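Local coordinates for probable transcriptional regulator phnF (Escherichia coli, PDB 2FA1), which is probably a DNA-binding transcriptional regulator encoded in the operon for alkylphosphonate uptake and C-P lyase, the chain here being its C-terminal effector-binding UTRA domain, at residues A[50-55]-A[62-67]; A[129-134]-A[143-148]; A[40-45]-A[68-73]; A[103-108]-A[125-130]. All coordinates share one frame; numbering follows the deposited sequence. Where two conformers were deposited one is given.

Contact 1: residues A[50-55]-A[62-67]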
# COMPACT_ATOMS: atom_id res chain seq x y z
N HIS A 50 12.28 18.18 12.00
CA HIS A 50 12.09 17.60 10.66
C HIS A 50 13.42 16.99 10.23
O HIS A 50 14.43 17.70 10.16
CB HIS A 50 11.78 18.78 9.76
CG HIS A 50 11.67 18.39 8.32
ND1 HIS A 50 11.86 19.29 7.29
CD2 HIS A 50 11.37 17.20 7.74
CE1 HIS A 50 11.71 18.66 6.14
NE2 HIS A 50 11.33 17.42 6.39
N LEU A 51 13.36 15.67 9.93
CA LEU A 51 14.52 14.95 9.34
C LEU A 51 14.07 14.51 7.97
O LEU A 51 12.96 13.94 7.86
CB LEU A 51 14.79 13.69 10.16
CG LEU A 51 16.03 13.92 11.01
CD1 LEU A 51 15.57 14.92 12.11
CD2 LEU A 51 16.53 12.68 11.65
N ARG A 52 14.95 14.65 6.97
CA ARG A 52 14.61 14.09 5.66
C ARG A 52 15.66 13.05 5.32
O ARG A 52 16.89 13.29 5.51
CB ARG A 52 14.60 15.22 4.67
CG ARG A 52 14.36 14.68 3.17
CD ARG A 52 14.45 15.89 2.25
NE ARG A 52 13.25 16.75 2.50
CZ ARG A 52 13.19 18.09 2.36
NH1 ARG A 52 14.26 18.84 2.00
NH2 ARG A 52 12.03 18.70 2.64
N THR A 53 15.24 11.89 4.82
CA THR A 53 16.24 10.84 4.46
C THR A 53 15.99 10.46 3.02
O THR A 53 14.91 10.67 2.45
CB THR A 53 16.09 9.57 5.32
OG1 THR A 53 14.74 9.02 5.21
CG2 THR A 53 16.29 9.91 6.91
N LEU A 54 17.05 9.85 2.43
CA LEU A 54 16.86 9.38 1.04
C LEU A 54 17.67 8.09 0.86
O LEU A 54 18.82 7.98 1.36
CB LEU A 54 17.50 10.42 0.16
CG LEU A 54 17.34 10.21 -1.36
CD1 LEU A 54 15.96 10.30 -1.82
CD2 LEU A 54 18.24 11.14 -2.10
N ARG A 55 17.06 7.18 0.11
CA ARG A 55 17.78 5.89 -0.25
C ARG A 55 18.12 6.07 -1.75
O ARG A 55 17.20 6.43 -2.59
CB ARG A 55 16.83 4.74 0.00
CG ARG A 55 17.47 3.46 -0.61
CD ARG A 55 16.55 2.21 -0.50
NE ARG A 55 17.25 1.04 -1.08
CZ ARG A 55 16.66 -0.15 -1.22
NH1 ARG A 55 15.40 -0.30 -0.86
NH2 ARG A 55 17.33 -1.16 -1.72
N LEU A 62 15.68 6.66 -4.91
CA LEU A 62 14.56 5.72 -4.93
C LEU A 62 13.45 6.07 -3.99
O LEU A 62 12.28 5.88 -4.30
CB LEU A 62 15.08 4.34 -4.53
CG LEU A 62 16.02 3.68 -5.53
CD1 LEU A 62 16.03 2.22 -5.19
CD2 LEU A 62 15.69 3.91 -6.94
N CYS A 63 13.83 6.46 -2.76
CA CYS A 63 12.83 6.59 -1.69
C CYS A 63 13.20 7.80 -0.83
O CYS A 63 14.28 7.81 -0.21
CB CYS A 63 12.87 5.33 -0.77
SG CYS A 63 11.58 5.62 0.54
N LEU A 64 12.33 8.82 -0.78
CA LEU A 64 12.62 10.01 0.01
C LEU A 64 11.60 9.96 1.17
O LEU A 64 10.46 9.68 0.91
CB LEU A 64 12.19 11.20 -0.84
CG LEU A 64 12.21 12.54 -0.11
CD1 LEU A 64 13.73 12.87 -0.03
CD2 LEU A 64 11.41 13.58 -0.93
N ILE A 65 12.03 10.22 2.41
CA ILE A 65 11.03 10.26 3.53
C ILE A 65 11.26 11.54 4.33
O ILE A 65 12.41 11.86 4.67
CB ILE A 65 11.25 9.06 4.45
CG1 ILE A 65 11.27 7.73 3.66
CG2 ILE A 65 10.14 8.96 5.57
CD1 ILE A 65 11.47 6.45 4.50
N ASP A 66 10.17 12.23 4.65
CA ASP A 66 10.18 13.37 5.55
C ASP A 66 9.64 12.88 6.86
O ASP A 66 8.54 12.34 6.86
CB ASP A 66 9.35 14.49 4.95
CG ASP A 66 10.14 15.21 3.84
OD1 ASP A 66 11.16 15.84 4.11
OD2 ASP A 66 9.73 15.09 2.68
N HIS A 67 10.39 13.04 7.93
CA HIS A 67 9.94 12.51 9.26
C HIS A 67 9.78 13.77 10.18
O HIS A 67 10.66 14.60 10.24
CB HIS A 67 11.10 11.78 9.89
CG HIS A 67 11.59 10.64 9.10
ND1 HIS A 67 11.20 9.33 9.31
CD2 HIS A 67 12.56 10.61 8.17
CE1 HIS A 67 11.86 8.55 8.46
NE2 HIS A 67 12.70 9.29 7.76
O HOH W 1 14.93 7.31 2.96

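Contact 2: residues A[129-134]-A[143-148]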
# COMPACT_ATOMS: atom_id res chain seq x y z
N VAL A 129 3.47 6.92 1.07
CA VAL A 129 3.06 6.12 2.25
C VAL A 129 3.19 7.08 3.44
O VAL A 129 4.29 7.65 3.71
CB VAL A 129 3.89 4.85 2.50
CG1 VAL A 129 3.40 4.16 3.74
CG2 VAL A 129 3.75 3.89 1.32
N ARG A 130 2.09 7.25 4.18
CA ARG A 130 2.12 8.29 5.26
C ARG A 130 1.74 7.53 6.50
O ARG A 130 0.81 6.66 6.50
CB ARG A 130 1.11 9.40 5.03
CG ARG A 130 1.38 10.25 3.74
CD ARG A 130 0.58 11.47 3.65
NE ARG A 130 -0.78 11.14 3.29
CZ ARG A 130 -1.88 11.62 3.88
NH1 ARG A 130 -1.83 12.49 4.86
NH2 ARG A 130 -3.08 11.25 3.41
N THR A 131 2.52 7.73 7.57
CA THR A 131 2.32 6.90 8.76
C THR A 131 2.35 7.75 10.02
O THR A 131 3.04 8.69 10.08
CB THR A 131 3.35 5.76 8.87
OG1 THR A 131 4.66 6.25 9.16
CG2 THR A 131 3.52 4.94 7.55
N LEU A 132 1.55 7.38 11.04
CA LEU A 132 1.59 7.95 12.38
C LEU A 132 2.09 6.86 13.32
O LEU A 132 1.63 5.66 13.29
CB LEU A 132 0.17 8.32 12.86
CG LEU A 132 -0.25 9.66 12.33
CD1 LEU A 132 -1.67 9.92 12.90
CD2 LEU A 132 0.70 10.78 12.77
N ASN A 133 3.09 7.25 14.14
CA ASN A 133 3.82 6.31 14.97
C ASN A 133 3.82 6.90 16.38
O ASN A 133 3.72 8.13 16.57
CB ASN A 133 5.28 6.14 14.51
CG ASN A 133 5.39 5.48 13.16
OD1 ASN A 133 4.93 4.37 12.92
ND2 ASN A 133 6.03 6.19 12.22
N HIS A 134 3.82 5.98 17.35
CA HIS A 134 3.56 6.31 18.78
C HIS A 134 4.60 5.61 19.62
O HIS A 134 5.13 4.58 19.21
CB HIS A 134 2.16 5.76 19.16
CG HIS A 134 1.03 6.60 18.61
ND1 HIS A 134 0.52 6.41 17.33
CD2 HIS A 134 0.36 7.65 19.13
CE1 HIS A 134 -0.43 7.31 17.12
NE2 HIS A 134 -0.56 8.07 18.18
N GLU A 143 5.52 10.67 15.90
CA GLU A 143 6.22 10.93 14.61
C GLU A 143 5.21 10.76 13.47
O GLU A 143 4.41 9.81 13.54
CB GLU A 143 7.36 9.96 14.35
CG GLU A 143 8.13 10.18 12.95
CD GLU A 143 8.66 8.92 12.36
OE1 GLU A 143 9.64 8.97 11.62
OE2 GLU A 143 8.08 7.83 12.47
N TYR A 144 5.28 11.67 12.50
CA TYR A 144 4.47 11.58 11.27
C TYR A 144 5.53 11.46 10.16
O TYR A 144 6.43 12.34 10.13
CB TYR A 144 3.77 12.89 11.10
CG TYR A 144 3.06 13.10 9.79
CD1 TYR A 144 2.26 12.06 9.26
CD2 TYR A 144 3.17 14.29 9.10
CE1 TYR A 144 1.47 12.27 8.02
CE2 TYR A 144 2.43 14.48 7.86
CZ TYR A 144 1.61 13.47 7.37
OH TYR A 144 0.87 13.63 6.19
N SER A 145 5.35 10.48 9.26
CA SER A 145 6.36 10.39 8.18
C SER A 145 5.64 10.29 6.86
O SER A 145 4.56 9.69 6.78
CB SER A 145 7.27 9.22 8.38
OG SER A 145 6.67 8.01 8.11
N VAL A 146 6.26 10.84 5.82
CA VAL A 146 5.66 10.79 4.51
C VAL A 146 6.77 10.30 3.58
O VAL A 146 7.76 11.03 3.42
CB VAL A 146 5.30 12.21 4.06
CG1 VAL A 146 4.62 12.23 2.57
CG2 VAL A 146 4.43 12.97 5.14
N SER A 147 6.56 9.12 3.02
CA SER A 147 7.54 8.47 2.13
C SER A 147 7.07 8.69 0.71
O SER A 147 5.88 8.49 0.40
CB SER A 147 7.45 6.95 2.42
OG SER A 147 8.41 6.27 1.69
N LEU A 148 7.99 9.00 -0.20
CA LEU A 148 7.64 9.10 -1.64
C LEU A 148 8.66 8.22 -2.34
O LEU A 148 9.87 8.37 -2.13
CB LEU A 148 7.81 10.55 -2.17
CG LEU A 148 6.91 11.58 -1.50
CD1 LEU A 148 7.39 12.86 -2.11
CD2 LEU A 148 5.56 11.23 -1.90
O HOH W 2 5.83 6.84 6.01

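Contact 3: residues A[40-45]-A[68-73]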
# COMPACT_ATOMS: atom_id res chain seq x y z
N LEU A 40 0.20 15.32 13.92
CA LEU A 40 0.91 15.22 15.22
C LEU A 40 -0.02 15.68 16.33
O LEU A 40 0.34 15.56 17.50
CB LEU A 40 2.12 16.16 15.22
CG LEU A 40 3.27 15.46 14.43
CD1 LEU A 40 4.41 16.46 14.31
CD2 LEU A 40 3.67 14.18 14.97
N GLY A 41 -1.19 16.18 15.95
CA GLY A 41 -2.16 16.72 16.94
C GLY A 41 -1.62 17.89 17.75
O GLY A 41 -1.87 17.93 19.00
N ILE A 42 -0.95 18.83 17.08
CA ILE A 42 -0.38 20.06 17.62
C ILE A 42 -0.90 21.28 16.89
O ILE A 42 -1.64 21.16 15.92
CB ILE A 42 1.20 20.06 17.64
CG1 ILE A 42 1.76 19.90 16.17
CG2 ILE A 42 1.70 18.88 18.52
CD1 ILE A 42 3.21 20.32 16.00
N THR A 43 -0.50 22.48 17.32
CA THR A 43 -0.98 23.69 16.69
C THR A 43 -0.14 24.01 15.49
O THR A 43 1.10 23.96 15.57
CB THR A 43 -0.94 24.88 17.72
OG1 THR A 43 -1.65 24.50 18.90
CG2 THR A 43 -1.60 26.11 17.13
N GLU A 44 -0.80 24.34 14.37
CA GLU A 44 -0.06 24.81 13.20
C GLU A 44 0.90 25.92 13.57
O GLU A 44 0.52 26.84 14.30
CB GLU A 44 -1.02 25.31 12.11
CG GLU A 44 -0.30 25.98 10.98
CD GLU A 44 -1.16 26.09 9.75
OE1 GLU A 44 -2.32 25.61 9.82
OE2 GLU A 44 -0.68 26.65 8.73
N GLY A 45 2.15 25.87 13.09
CA GLY A 45 3.14 26.86 13.43
C GLY A 45 4.15 26.57 14.58
O GLY A 45 5.24 27.18 14.65
N TYR A 68 8.66 13.84 10.94
CA TYR A 68 8.40 15.11 11.65
C TYR A 68 8.09 14.59 13.09
O TYR A 68 7.21 13.67 13.28
CB TYR A 68 7.13 15.74 11.14
CG TYR A 68 7.25 16.21 9.71
CD1 TYR A 68 7.87 17.38 9.41
CD2 TYR A 68 6.72 15.42 8.67
CE1 TYR A 68 7.98 17.80 8.10
CE2 TYR A 68 6.82 15.87 7.30
CZ TYR A 68 7.46 17.05 7.06
OH TYR A 68 7.59 17.48 5.71
N PHE A 69 8.88 15.04 14.06
CA PHE A 69 8.72 14.58 15.45
C PHE A 69 8.19 15.72 16.31
O PHE A 69 8.65 16.83 16.19
CB PHE A 69 10.07 14.15 16.04
CG PHE A 69 10.68 12.99 15.33
CD1 PHE A 69 10.46 11.70 15.86
CD2 PHE A 69 11.41 13.16 14.16
CE1 PHE A 69 11.03 10.58 15.20
CE2 PHE A 69 11.99 12.05 13.51
CZ PHE A 69 11.78 10.79 13.98
N ALA A 70 7.23 15.44 17.18
CA ALA A 70 6.67 16.54 18.06
C ALA A 70 7.51 16.83 19.29
O ALA A 70 7.37 17.94 19.83
CB ALA A 70 5.22 16.12 18.58
N ASP A 71 8.29 15.85 19.79
CA ASP A 71 8.97 16.03 21.06
C ASP A 71 10.32 16.67 20.84
O ASP A 71 11.30 15.96 20.43
CB ASP A 71 9.09 14.70 21.76
CG ASP A 71 9.62 14.85 23.18
OD1 ASP A 71 10.27 15.89 23.48
OD2 ASP A 71 9.41 13.87 23.96
N LEU A 72 10.40 18.00 21.15
CA LEU A 72 11.64 18.72 20.86
C LEU A 72 12.82 18.26 21.70
O LEU A 72 13.98 18.61 21.37
CB LEU A 72 11.51 20.23 20.93
CG LEU A 72 10.29 20.71 20.11
CD1 LEU A 72 10.27 22.22 20.12
CD2 LEU A 72 10.53 20.23 18.62
N THR A 73 12.49 17.56 22.78
CA THR A 73 13.55 17.04 23.63
C THR A 73 14.29 15.91 22.96
O THR A 73 15.35 15.45 23.47
CB THR A 73 13.14 16.53 25.00
OG1 THR A 73 12.33 15.37 24.97
CG2 THR A 73 12.49 17.73 25.79

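Contact 4: residues A[103-108]-A[125-130]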
# COMPACT_ATOMS: atom_id res chain seq x y z
N THR A 103 -1.73 3.97 8.78
CA THR A 103 -0.95 4.03 7.52
C THR A 103 -1.95 4.51 6.46
O THR A 103 -3.14 4.07 6.49
CB THR A 103 -0.36 2.67 7.11
OG1 THR A 103 0.46 2.11 8.16
CG2 THR A 103 0.52 2.81 5.82
N ARG A 104 -1.50 5.42 5.57
CA ARG A 104 -2.32 5.78 4.39
C ARG A 104 -1.42 5.56 3.16
O ARG A 104 -0.32 6.09 3.17
CB ARG A 104 -2.81 7.16 4.42
CG ARG A 104 -3.97 7.33 5.46
CD ARG A 104 -4.64 8.73 5.22
NE ARG A 104 -5.96 8.68 5.81
CZ ARG A 104 -7.13 8.62 5.15
NH1 ARG A 104 -7.22 8.64 3.81
NH2 ARG A 104 -8.23 8.55 5.87
N ILE A 105 -1.90 4.85 2.13
CA ILE A 105 -1.10 4.61 0.94
C ILE A 105 -1.83 5.21 -0.27
O ILE A 105 -3.01 4.96 -0.48
CB ILE A 105 -0.94 3.11 0.73
CG1 ILE A 105 -0.27 2.57 2.00
CG2 ILE A 105 0.04 2.83 -0.49
CD1 ILE A 105 -0.38 1.14 2.01
N SER A 106 -1.14 6.10 -0.98
CA SER A 106 -1.73 6.60 -2.23
C SER A 106 -0.73 6.55 -3.37
O SER A 106 0.43 6.28 -3.17
CB SER A 106 -2.13 8.05 -2.02
OG SER A 106 -1.02 8.86 -1.64
N ALA A 107 -1.20 6.94 -4.56
CA ALA A 107 -0.23 7.00 -5.71
C ALA A 107 -0.55 8.25 -6.44
O ALA A 107 -1.72 8.63 -6.61
CB ALA A 107 -0.29 5.82 -6.64
N ARG A 108 0.49 8.89 -6.90
CA ARG A 108 0.27 10.08 -7.72
C ARG A 108 1.40 10.35 -8.66
O ARG A 108 2.36 9.59 -8.72
CB ARG A 108 -0.04 11.24 -6.82
CG ARG A 108 1.13 11.63 -5.92
CD ARG A 108 0.83 13.06 -5.47
NE ARG A 108 1.83 13.62 -4.54
CZ ARG A 108 1.88 13.38 -3.23
NH1 ARG A 108 2.79 13.96 -2.45
NH2 ARG A 108 1.02 12.55 -2.70
N PRO A 125 5.04 8.28 -11.99
CA PRO A 125 4.28 7.75 -10.82
C PRO A 125 5.07 7.44 -9.53
O PRO A 125 6.11 6.71 -9.56
CB PRO A 125 3.63 6.46 -11.38
CG PRO A 125 3.47 6.75 -12.78
CD PRO A 125 4.78 7.43 -13.17
N LEU A 126 4.52 7.94 -8.41
CA LEU A 126 5.12 7.75 -7.08
C LEU A 126 4.15 7.03 -6.17
O LEU A 126 2.93 7.29 -6.31
CB LEU A 126 5.46 9.06 -6.40
CG LEU A 126 6.31 10.13 -7.06
CD1 LEU A 126 6.27 11.39 -6.16
CD2 LEU A 126 7.67 9.52 -7.21
N LEU A 127 4.65 6.19 -5.25
CA LEU A 127 3.82 5.65 -4.16
C LEU A 127 4.07 6.57 -2.99
O LEU A 127 5.26 6.95 -2.70
CB LEU A 127 4.27 4.24 -3.76
CG LEU A 127 3.70 3.11 -4.63
CD1 LEU A 127 4.55 1.77 -4.68
CD2 LEU A 127 2.25 2.90 -4.22
N CYS A 128 3.00 7.00 -2.32
CA CYS A 128 3.15 7.86 -1.18
C CYS A 128 2.62 7.12 0.05
O CYS A 128 1.45 6.67 0.02
CB CYS A 128 2.40 9.13 -1.41
SG CYS A 128 2.26 10.23 0.08
N VAL A 129 3.47 6.92 1.07
CA VAL A 129 3.06 6.12 2.25
C VAL A 129 3.19 7.08 3.44
O VAL A 129 4.29 7.65 3.71
CB VAL A 129 3.89 4.85 2.50
CG1 VAL A 129 3.40 4.16 3.74
CG2 VAL A 129 3.75 3.89 1.32
N ARG A 130 2.09 7.25 4.18
CA ARG A 130 2.12 8.29 5.26
C ARG A 130 1.74 7.53 6.50
O ARG A 130 0.81 6.66 6.50
CB ARG A 130 1.11 9.40 5.03
CG ARG A 130 1.38 10.25 3.74
CD ARG A 130 0.58 11.47 3.65
NE ARG A 130 -0.78 11.14 3.29
CZ ARG A 130 -1.88 11.62 3.88
NH1 ARG A 130 -1.83 12.49 4.86
NH2 ARG A 130 -3.08 11.25 3.41
O HOH W 3 -0.91 8.61 1.26

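Contact 1: residues A[50-55]-A[62-67]
The edge of the His67 imidazole is turned across to strand 50-55, where Leu51 O and Thr53 OG1 lie near the ring plane, while CG2 of Ile65 sits over one face, offset toward the rim. His67 NE2 and Thr53 OG1 are hydrogen-bonded at 3.3 Å, and either may donate; ND1 is bound elsewhere, by Glu143. With Thr53 OG1 set between its backbone N and carbonyl carbon (chi1 57°), the hydroxyl can also bond a water at 2.8 Å, which in turn donates to Cys63 O. On the other side of the sheet, two flat groups converge on one carboxylate oxygen. His50, its ring stacked with that of Tyr68, donates from NE2 to Asp66 OD1 at 2.8 Å, almost within the ring plane, on the anti side but well out of the carboxylate plane; Arg52 NE meets the syn lone pair of that oxygen at 2.8 Å and forms a salt bridge. The guanidinium stands at 87° to the carboxylate, and NH2 adds a weak bond. Beside them, Arg52 CG lies against Leu64 CD1, which meets Leu54 CD1 at 3.8 Å, so leucines carry the ladder on beyond the charges. The backbones form an antiparallel hairpin, interrupted toward its turn by a classic beta bulge, Leu62 and Cys63 both facing Arg55. Aspartate is short enough to keep its oxygen over the sheet between two longer donors. Gripped by two good bonds, it is probably ionised, and with Arg30 donating to His50 ND1, that imidazole would be neutral with its proton on NE2.

Contact 2: residues A[129-134]-A[143-148]
Arg130 and Tyr144 lie side by side and point the same way, but their flat groups are turned 86° apart. The phenol oxygen sits at the edge of the guanidinium, exactly in its plane, and receives a nearly straight hydrogen bond from Arg130 NH1 to Tyr144 OH of 3.2 Å. A bend at chi3 curls the arginine so that its CD also touches that OH, and its CG lies against Val146 CG1. Further along this face, Leu132 CD2 approaches Tyr144 CD1 at 4.0 Å, obliquely to the ring. Arg130 suits the place because its other terminal nitrogen, NH2, forms a salt bridge with Glu155 of the second subunit. The strands carrying these residues are the arms of an antiparallel hairpin, part of the six-stranded sheet of the UTRA domain, with Val129, Thr131 and Asn133 as its hydrogen-bonded pairs with Ser147, Ser145 and Glu143. Those pairs place mostly polar side chains on the opposite face, Val129 being the exception. Both hydroxyls, Thr131 OG1 and Ser145 OG, take the position between backbone N and carbonyl carbon, and this brings them together at 2.9 Å, with either able to donate. A water bound to Ser145 OG donates to Val129 O at 2.9 Å. Asn133 and Glu143 run alongside each other, amide and carboxylate 38° apart; Asn133 ND2 gives Glu143 OE2 a short but bent hydrogen bond (2.6 Å, N-H...O 135°), the oxygen tilted from the amide plane. Neither group stops there: Asn133 OD1 accepts from Gln16, and Glu143 OE1 from His67 and His87.

Contact 3: residues A[40-45]-A[68-73]
Leu40 directs its CG away from its own carbonyl carbon (chi1 -79°), and an extended chi2 of 174° spreads the two methyls over the end of strand 60-69. CD2 comes to 4.0 Å from Tyr68 O, while CD1 covers the turn out of the strand, 4.2 Å from Tyr68 CB and 4.4 Å from Ala70 CB. Ile42 adds a marginal touch, CG2 to Ala70 CB at 4.5 Å. It follows directly on the end of helix 34-40: Gly41, at positive phi, is the C-prime residue of a Schellman motif, and the chain reverses there so that Ile42 follows Leu40 onto the same neighbour. Alanine fits opposite them because a single methyl lets two branched side chains come in. The ring of Tyr68 leads away from Leu40 and stacks on His50, so that of its side chain CB is what meets the leucine. Beyond the touching residues, Asp71 forms an Asx turn, its OD1 accepting from Thr73 N at 2.9 Å and from Thr73 OG1 at 2.6 Å. The two segments meet through van der Waals contact of methyl groups with side chains and backbone, without hydrogen bonds between them, and the helix end rests on the strand end by loose, non-directional packing.

Contact 4: residues A[103-108]-A[125-130]
Ser106 and Cys128 form a hydrogen-bonded pair, with Ser106 OG 3.4 Å from Cys128 CB. The serine hydroxyl, set between backbone N and carbonyl carbon (chi1 58°), also binds a water at 2.9 Å, and that water accepts from Arg130 NE at 3.2 Å from the edge of the guanidinium. The short serine side chain thus meets a water that also contacts the partner strand, at Arg130 and at Cys128 O. On the same face Arg108 NH2 reaches Cys128 SG at 3.8 Å, an oblique contact of its guanidinium; the arginine's stronger partner is Glu114, by a salt bridge. Near the other end Arg104 CD lies 3.5 Å from Arg130 NH2, their guanidinium planes 42° apart. These two arginines gather round one acid: Glu155 of the second subunit takes Arg104 with OE1, as well as binding Arg130. On the reverse face, branched side chains present methyls to one another: Thr103 CG2 meets Val129 CG1 at 3.8 Å, its OG1 bonding His160 of the second subunit, and Ile105 CG2 packs at 4.3 Å from both Leu127 CD2 and Val129 CG2. Regular antiparallel backbone bonding holds all of this in register, from Arg104 with Arg130 to Arg108 with Leu126. Strand 98-109 is outermost within the chain, yet Thr103, Arg104 and Ile105 pair with an antiparallel strand of the second subunit, so the sheet continues through the dimer. Inward, strand 143-150 flanks strand 125-135; helix 113-118 covers Leu126, and Phe156 of strand 154-159 packs on Leu127 and Val129.

Overall arrangement
From the N terminus, the first to open is contact 3, which brings the end of helix 34-40 back to the end of strand 60-69. Contact 1, the tight hairpin of strands 47-57 and 60-69, opens and closes within its span, and contact 3 closes just after it. Both are complete before the second half of the sheet begins. There contact 4 closes a loop containing helix 113-118 and, at Val129 and Arg130, hands directly over to contact 2, the hairpin that follows; none of the loops cross. Strands 60-69 and 143-150 are neighbours, so contacts 1 and 2 meet at the middle of one antiparallel sheet, whereas contact 4 takes it to the edge joined by the second subunit.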